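Local structure of putative acetyl xylan esterase (Cellvibrio japonicus, 2W9X) at residues Leu244-Phe249 with Leu265-Tyr269; Thr115-Ser119 with Ala196-Phe200. The protein removes acetyl groups from plant cell wall polysaccharides, acting on acetylated xylan and, with a large preference, on glucomannan. All blocks are in the same frame, centred on the assembly; numbering follows the deposited sequence.

Overall arrangement
The two contacts follow one another along the chain, and their centres lie about 18 Å apart. Contact 2 comes first. It joins the loop after strand 108-113, in the N-terminal beta domain, to the loop after strand 191-196 of the parallel sheet. Contact 1 lies wholly within the SGNH-type esterase domain. It joins the loop and short helix after strand 239-243 of the same sheet to helix 262-283. Leu244 packs on Phe200, and Asn247 lies against Gly199 and Phe200. Gly199 and Asn247 probably stabilise the transition state, as in related enzymes. Both contacts therefore involve loops at the active site of Ser151, the inferred nucleophile.

Contact 1: residues Leu244-Phe249 with Leu265-Tyr269; sequences LGTNDF and LHADY
Tyr269 reaches from helix 262-283 to the start of the 244-249 segment and donates a hydrogen bond from OH to Leu244 O, 2.7 Å long. The bond meets the carbonyl at a C=O...donor angle of 136°, with the donor tilted out of the carbonyl plane. Tyr269 holds its CG anti to the backbone N (chi1 174°), and this extends the ring away from its helix toward the other segment. Phe249 sets its edge against one face of that ring. The pair is edge-to-face, with planes 61° apart and centroids separated by 4.7 Å. Phe249 CE2 lies over the centre of the tyrosine ring, while CZ comes within 3.4 Å of Tyr269 CG.

Asp248 meets the rim of the same ring. Its CG is 3.4 Å from Tyr269 CD1, and the carboxylate plane stands steeply to the ring. The carboxylate is anchored by backbone amides, OD1 accepting from Val203 N and Arg204 N and OD2 from Ile202 N, while its flank packs on Tyr269.

Toward helix 262-283, Phe249 CE1 lies 3.5 Å from His266 CD2 and also packs on Leu265 CG. The phenylalanine approaches the imidazole edge near the imidazole plane. His266 NE2 is hydrogen-bonded to Glu300. Leu265 turns CD2 toward Asp248 O. Gly245 fits close to the tyrosine, its CA 3.6 Å from Tyr269 CE1, and occupies the N-cap position of helix 246-249.

Phe249, His266 and Tyr269 form an aromatic cluster that joins the two helices, with helix 300-314 packed against it. The 244-249 segment has the sequence LGTNDF. Its GxND portion matches the block of SGNH hydrolases that supplies the oxyanion-hole asparagine, here probably Asn247.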
ATOM      1  N   LEU B 244      -7.807   0.808  13.263  1.00 37.20           N
ATOM      2  CA  LEU B 244      -8.974   1.427  13.899  1.00 37.14           C
ATOM      3  C   LEU B 244     -10.139   1.461  12.910  1.00 37.37           C
ATOM      4  O   LEU B 244      -9.937   1.700  11.711  1.00 38.17           O
ATOM      5  CB  LEU B 244      -8.628   2.868  14.376  1.00 36.60           C
ATOM      6  CG  LEU B 244      -7.696   3.064  15.591  1.00 35.56           C
ATOM      7  CD1 LEU B 244      -7.254   4.554  15.778  1.00 34.91           C
ATOM      8  CD2 LEU B 244      -8.379   2.549  16.869  1.00 35.58           C
ATOM      9  N   GLY B 245     -11.355   1.254  13.403  1.00 36.33           N
ATOM     10  CA  GLY B 245     -12.532   1.216  12.541  1.00 35.72           C
ATOM     11  C   GLY B 245     -13.496   0.078  12.863  1.00 36.48           C
ATOM     12  O   GLY B 245     -14.679   0.157  12.527  1.00 36.61           O
ATOM     13  N   THR B 246     -12.997  -0.995  13.487  1.00 36.38           N
ATOM     14  CA  THR B 246     -13.884  -2.076  13.941  1.00 36.77           C
ATOM     15  C   THR B 246     -14.932  -1.506  14.912  1.00 36.72           C
ATOM     16  O   THR B 246     -16.123  -1.779  14.787  1.00 36.38           O
ATOM     17  CB  THR B 246     -13.108  -3.266  14.557  1.00 36.69           C
ATOM     18  OG1 THR B 246     -12.448  -3.985  13.504  1.00 37.64           O
ATOM     19  CG2 THR B 246     -14.078  -4.241  15.287  1.00 37.42           C
ATOM     20  N   ASN B 247     -14.489  -0.681  15.850  1.00 36.90           N
ATOM     21  CA  ASN B 247     -15.426  -0.108  16.799  1.00 37.40           C
ATOM     22  C   ASN B 247     -16.314   0.974  16.192  1.00 37.22           C
ATOM     23  O   ASN B 247     -17.472   1.111  16.597  1.00 38.16           O
ATOM     24  CB  ASN B 247     -14.709   0.380  18.042  1.00 37.06           C
ATOM     25  CG  ASN B 247     -14.113  -0.766  18.823  1.00 38.70           C
ATOM     26  OD1 ASN B 247     -12.929  -0.760  19.143  1.00 40.75           O
ATOM     27  ND2 ASN B 247     -14.927  -1.778  19.096  1.00 34.80           N
ATOM     28  N   ASP B 248     -15.809   1.707  15.205  1.00 37.31           N
ATOM     29  CA  ASP B 248     -16.689   2.649  14.480  1.00 37.79           C
ATOM     30  C   ASP B 248     -17.849   1.920  13.827  1.00 37.83           C
ATOM     31  O   ASP B 248     -18.972   2.418  13.848  1.00 36.84           O
ATOM     32  CB  ASP B 248     -15.930   3.462  13.415  1.00 37.53           C
ATOM     33  CG  ASP B 248     -14.835   4.294  14.013  1.00 37.93           C
ATOM     34  OD1 ASP B 248     -15.070   5.503  14.227  1.00 36.04           O
ATOM     35  OD2 ASP B 248     -13.749   3.723  14.299  1.00 36.21           O
ATOM     36  N   PHE B 249     -17.576   0.736  13.256  1.00 37.51           N
ATOM     37  CA  PHE B 249     -18.539   0.123  12.321  1.00 37.89           C
ATOM     38  C   PHE B 249     -19.158  -1.222  12.719  1.00 37.75           C
ATOM     39  O   PHE B 249     -20.056  -1.693  12.037  1.00 37.38           O
ATOM     40  CB  PHE B 249     -17.958   0.023  10.894  1.00 37.88           C
ATOM     41  CG  PHE B 249     -17.512   1.343  10.327  1.00 38.51           C
ATOM     42  CD1 PHE B 249     -18.431   2.359  10.076  1.00 38.99           C
ATOM     43  CD2 PHE B 249     -16.176   1.569  10.049  1.00 39.05           C
ATOM     44  CE1 PHE B 249     -18.017   3.583   9.550  1.00 38.62           C
ATOM     45  CE2 PHE B 249     -15.753   2.791   9.533  1.00 35.59           C
ATOM     46  CZ  PHE B 249     -16.679   3.790   9.271  1.00 38.84           C
ATOM     47  N   LEU B 265     -21.727   8.806   9.310  1.00 39.15           N
ATOM     48  CA  LEU B 265     -20.675   8.133  10.040  1.00 38.47           C
ATOM     49  C   LEU B 265     -19.461   7.873   9.137  1.00 38.48           C
ATOM     50  O   LEU B 265     -18.320   8.153   9.529  1.00 38.26           O
ATOM     51  CB  LEU B 265     -21.220   6.829  10.650  1.00 38.15           C
ATOM     52  CG  LEU B 265     -20.258   5.943  11.474  1.00 40.24           C
ATOM     53  CD1 LEU B 265     -19.706   6.674  12.703  1.00 38.01           C
ATOM     54  CD2 LEU B 265     -20.930   4.630  11.891  1.00 38.00           C
ATOM     55  N   HIS B 266     -19.704   7.328   7.940  1.00 38.37           N
ATOM     56  CA  HIS B 266     -18.640   7.123   6.940  1.00 38.90           C
ATOM     57  C   HIS B 266     -17.872   8.395   6.653  1.00 38.70           C
ATOM     58  O   HIS B 266     -16.637   8.393   6.665  1.00 39.01           O
ATOM     59  CB  HIS B 266     -19.182   6.591   5.601  1.00 38.98           C
ATOM     60  CG  HIS B 266     -19.824   5.238   5.693  1.00 39.09           C
ATOM     61  ND1 HIS B 266     -20.762   4.802   4.782  1.00 38.55           N
ATOM     62  CD2 HIS B 266     -19.669   4.231   6.586  1.00 38.55           C
ATOM     63  CE1 HIS B 266     -21.163   3.587   5.116  1.00 40.08           C
ATOM     64  NE2 HIS B 266     -20.507   3.215   6.200  1.00 37.78           N
ATOM     65  N   ALA B 267     -18.606   9.474   6.381  1.00 38.98           N
ATOM     66  CA  ALA B 267     -18.005  10.757   6.043  1.00 38.42           C
ATOM     67  C   ALA B 267     -17.113  11.261   7.190  1.00 38.81           C
ATOM     68  O   ALA B 267     -15.970  11.666   6.981  1.00 38.86           O
ATOM     69  CB  ALA B 267     -19.096  11.773   5.708  1.00 38.16           C
ATOM     70  N   ASP B 268     -17.642  11.200   8.406  1.00 38.96           N
ATOM     71  CA  ASP B 268     -16.940  11.700   9.583  1.00 39.28           C
ATOM     72  C   ASP B 268     -15.721  10.833   9.932  1.00 39.36           C
ATOM     73  O   ASP B 268     -14.665  11.368  10.285  1.00 39.96           O
ATOM     74  CB  ASP B 268     -17.918  11.787  10.760  1.00 39.14           C
ATOM     75  CG  ASP B 268     -17.356  12.551  11.947  1.00 39.97           C
ATOM     76  OD1 ASP B 268     -16.632  13.546  11.739  1.00 41.70           O
ATOM     77  OD2 ASP B 268     -17.667  12.175  13.096  1.00 39.56           O
ATOM     78  N   TYR B 269     -15.863   9.508   9.807  1.00 39.07           N
ATOM     79  CA  TYR B 269     -14.759   8.578   9.975  1.00 38.94           C
ATOM     80  C   TYR B 269     -13.651   8.889   8.972  1.00 38.61           C
ATOM     81  O   TYR B 269     -12.480   8.972   9.346  1.00 38.61           O
ATOM     82  CB  TYR B 269     -15.241   7.121   9.796  1.00 38.80           C
ATOM     83  CG  TYR B 269     -14.148   6.055   9.797  1.00 38.85           C
ATOM     84  CD1 TYR B 269     -13.775   5.408  10.981  1.00 36.89           C
ATOM     85  CD2 TYR B 269     -13.514   5.662   8.608  1.00 37.82           C
ATOM     86  CE1 TYR B 269     -12.782   4.407  10.986  1.00 37.40           C
ATOM     87  CE2 TYR B 269     -12.535   4.681   8.611  1.00 39.24           C
ATOM     88  CZ  TYR B 269     -12.177   4.056   9.800  1.00 37.99           C
ATOM     89  OH  TYR B 269     -11.205   3.107   9.787  1.00 38.29           O
TER

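Contact 2: residues Thr115-Ser119 with Ala196-Phe200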
ATOM      1  N   THR B 115      -0.527  -6.334  30.825  1.00 37.44           N
ATOM      2  CA  THR B 115      -1.954  -6.064  30.953  1.00 37.33           C
ATOM      3  C   THR B 115      -2.337  -4.644  30.509  1.00 37.99           C
ATOM      4  O   THR B 115      -1.474  -3.789  30.302  1.00 37.91           O
ATOM      5  CB  THR B 115      -2.409  -6.284  32.396  1.00 37.19           C
ATOM      6  OG1 THR B 115      -1.483  -5.643  33.277  1.00 36.42           O
ATOM      7  CG2 THR B 115      -2.476  -7.781  32.735  1.00 36.26           C
ATOM      8  N   GLU B 116      -3.640  -4.424  30.339  1.00 38.08           N
ATOM      9  CA  GLU B 116      -4.174  -3.136  29.946  1.00 38.52           C
ATOM     10  C   GLU B 116      -4.799  -2.458  31.153  1.00 38.77           C
ATOM     11  O   GLU B 116      -5.500  -3.107  31.945  1.00 39.00           O
ATOM     12  CB  GLU B 116      -5.234  -3.287  28.852  1.00 38.47           C
ATOM     13  CG  GLU B 116      -5.810  -1.945  28.404  1.00 38.88           C
ATOM     14  CD  GLU B 116      -6.833  -2.049  27.295  1.00 39.10           C
ATOM     15  OE1 GLU B 116      -7.580  -3.051  27.224  1.00 38.80           O
ATOM     16  OE2 GLU B 116      -6.903  -1.100  26.490  1.00 41.32           O
ATOM     17  N   THR B 117      -4.526  -1.157  31.271  1.00 38.52           N
ATOM     18  CA  THR B 117      -5.066  -0.287  32.310  1.00 38.96           C
ATOM     19  C   THR B 117      -5.679   0.933  31.625  1.00 39.76           C
ATOM     20  O   THR B 117      -4.953   1.837  31.191  1.00 39.35           O
ATOM     21  CB  THR B 117      -3.953   0.209  33.267  1.00 39.10           C
ATOM     22  OG1 THR B 117      -2.851   0.727  32.499  1.00 40.30           O
ATOM     23  CG2 THR B 117      -3.452  -0.910  34.192  1.00 35.95           C
ATOM     24  N   GLN B 118      -7.005   0.953  31.498  1.00 40.32           N
ATOM     25  CA  GLN B 118      -7.691   2.068  30.820  1.00 41.07           C
ATOM     26  C   GLN B 118      -8.043   3.232  31.740  1.00 41.55           C
ATOM     27  O   GLN B 118      -8.211   4.368  31.287  1.00 41.42           O
ATOM     28  CB  GLN B 118      -8.939   1.572  30.083  1.00 41.30           C
ATOM     29  CG  GLN B 118      -8.602   0.726  28.855  1.00 40.34           C
ATOM     30  CD  GLN B 118      -9.828   0.220  28.126  1.00 41.41           C
ATOM     31  OE1 GLN B 118     -10.579  -0.604  28.648  1.00 42.89           O
ATOM     32  NE2 GLN B 118     -10.026   0.695  26.899  1.00 40.61           N
ATOM     33  N   SER B 119      -8.150   2.949  33.033  1.00 41.96           N
ATOM     34  CA  SER B 119      -8.615   3.955  33.980  1.00 42.26           C
ATOM     35  C   SER B 119      -7.658   4.171  35.142  1.00 42.09           C
ATOM     36  O   SER B 119      -7.990   4.888  36.090  1.00 42.12           O
ATOM     37  CB  SER B 119     -10.013   3.593  34.483  1.00 42.26           C
ATOM     38  OG  SER B 119     -10.050   2.257  34.947  1.00 44.50           O
ATOM     39  N   ALA B 196      -2.679   1.896  22.081  1.00 37.75           N
ATOM     40  CA  ALA B 196      -3.964   1.305  21.792  1.00 37.83           C
ATOM     41  C   ALA B 196      -4.796   1.263  23.066  1.00 37.79           C
ATOM     42  O   ALA B 196      -4.258   1.186  24.152  1.00 36.87           O
ATOM     43  CB  ALA B 196      -3.776  -0.117  21.241  1.00 37.30           C
ATOM     44  N   SER B 197      -6.115   1.267  22.912  1.00 37.50           N
ATOM     45  CA  SER B 197      -7.016   1.194  24.045  1.00 37.33           C
ATOM     46  C   SER B 197      -8.262   0.491  23.563  1.00 36.85           C
ATOM     47  O   SER B 197      -8.758   0.812  22.488  1.00 36.11           O
ATOM     48  CB  SER B 197      -7.356   2.617  24.529  1.00 37.25           C
ATOM     49  OG  SER B 197      -8.061   2.577  25.754  1.00 38.50           O
ATOM     50  N   SER B 198      -8.745  -0.477  24.342  1.00 36.64           N
ATOM     51  CA  SER B 198      -9.841  -1.348  23.923  1.00 36.45           C
ATOM     52  C   SER B 198     -11.181  -0.633  23.794  1.00 36.55           C
ATOM     53  O   SER B 198     -11.554   0.146  24.660  1.00 36.35           O
ATOM     54  CB  SER B 198      -9.998  -2.538  24.888  1.00 36.26           C
ATOM     55  OG  SER B 198      -8.863  -3.379  24.867  1.00 35.63           O
ATOM     56  N   GLY B 199     -11.907  -0.931  22.716  1.00 36.81           N
ATOM     57  CA  GLY B 199     -13.248  -0.380  22.504  1.00 36.90           C
ATOM     58  C   GLY B 199     -13.292   0.903  21.685  1.00 36.84           C
ATOM     59  O   GLY B 199     -14.377   1.365  21.306  1.00 36.53           O
ATOM     60  N   PHE B 200     -12.126   1.468  21.378  1.00 37.07           N
ATOM     61  CA  PHE B 200     -12.085   2.822  20.793  1.00 36.55           C
ATOM     62  C   PHE B 200     -11.973   2.804  19.260  1.00 36.50           C
ATOM     63  O   PHE B 200     -11.430   1.863  18.669  1.00 35.99           O
ATOM     64  CB  PHE B 200     -10.988   3.702  21.436  1.00 36.41           C
ATOM     65  CG  PHE B 200     -11.324   4.177  22.842  1.00 37.72           C
ATOM     66  CD1 PHE B 200     -12.087   5.325  23.042  1.00 36.56           C
ATOM     67  CD2 PHE B 200     -10.875   3.455  23.969  1.00 36.71           C
ATOM     68  CE1 PHE B 200     -12.413   5.763  24.341  1.00 37.16           C
ATOM     69  CE2 PHE B 200     -11.188   3.871  25.261  1.00 36.41           C
ATOM     70  CZ  PHE B 200     -11.956   5.037  25.454  1.00 37.06           C
TER
HETATM   71  O   HOH W   1      -4.913   0.705  26.705  1.00 37.25           O
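Glu116 OE2 is gripped by the backbone N-H of Ser198, at 2.9 Å, and by a water that also lies within hydrogen-bonding distance of Ala196 O. The other oxygen, OE1, accepts from Ser198 OG at 2.7 Å. Both protein bonds use syn lone pairs, so the carboxylate clasps one serine through its amide and its hydroxyl. Glu116 reaches there by an extended chain, with CG anti to the backbone N (chi1 -179°).

Gln118 NE2 spends both its N-H groups on the same turn. It donates to Ser197 OG at 3.0 Å, almost straight at 176°, and to Ser198 O at 2.8 Å on a lone pair in the carbonyl plane. Both acceptors lie close to the glutamine amide plane, and together they fix its rotation. A glycerol, probably from the crystallisation liquor, is hydrogen-bonded to Gln118 OE1 and weakly to Glu116 OE1.

In the type II turn from Ser197 to Phe200, Gly199 N bonds weakly to OG of Ser151, the inferred nucleophile, and probably contributes to the oxyanion hole. Ser198 touches Ser151, on helix 151-154. Helix 215-218 touches Ser197 and Phe200. The loop between strands 108-113 and 122-128 thus ties the beta domain to the turn after strand 191-196.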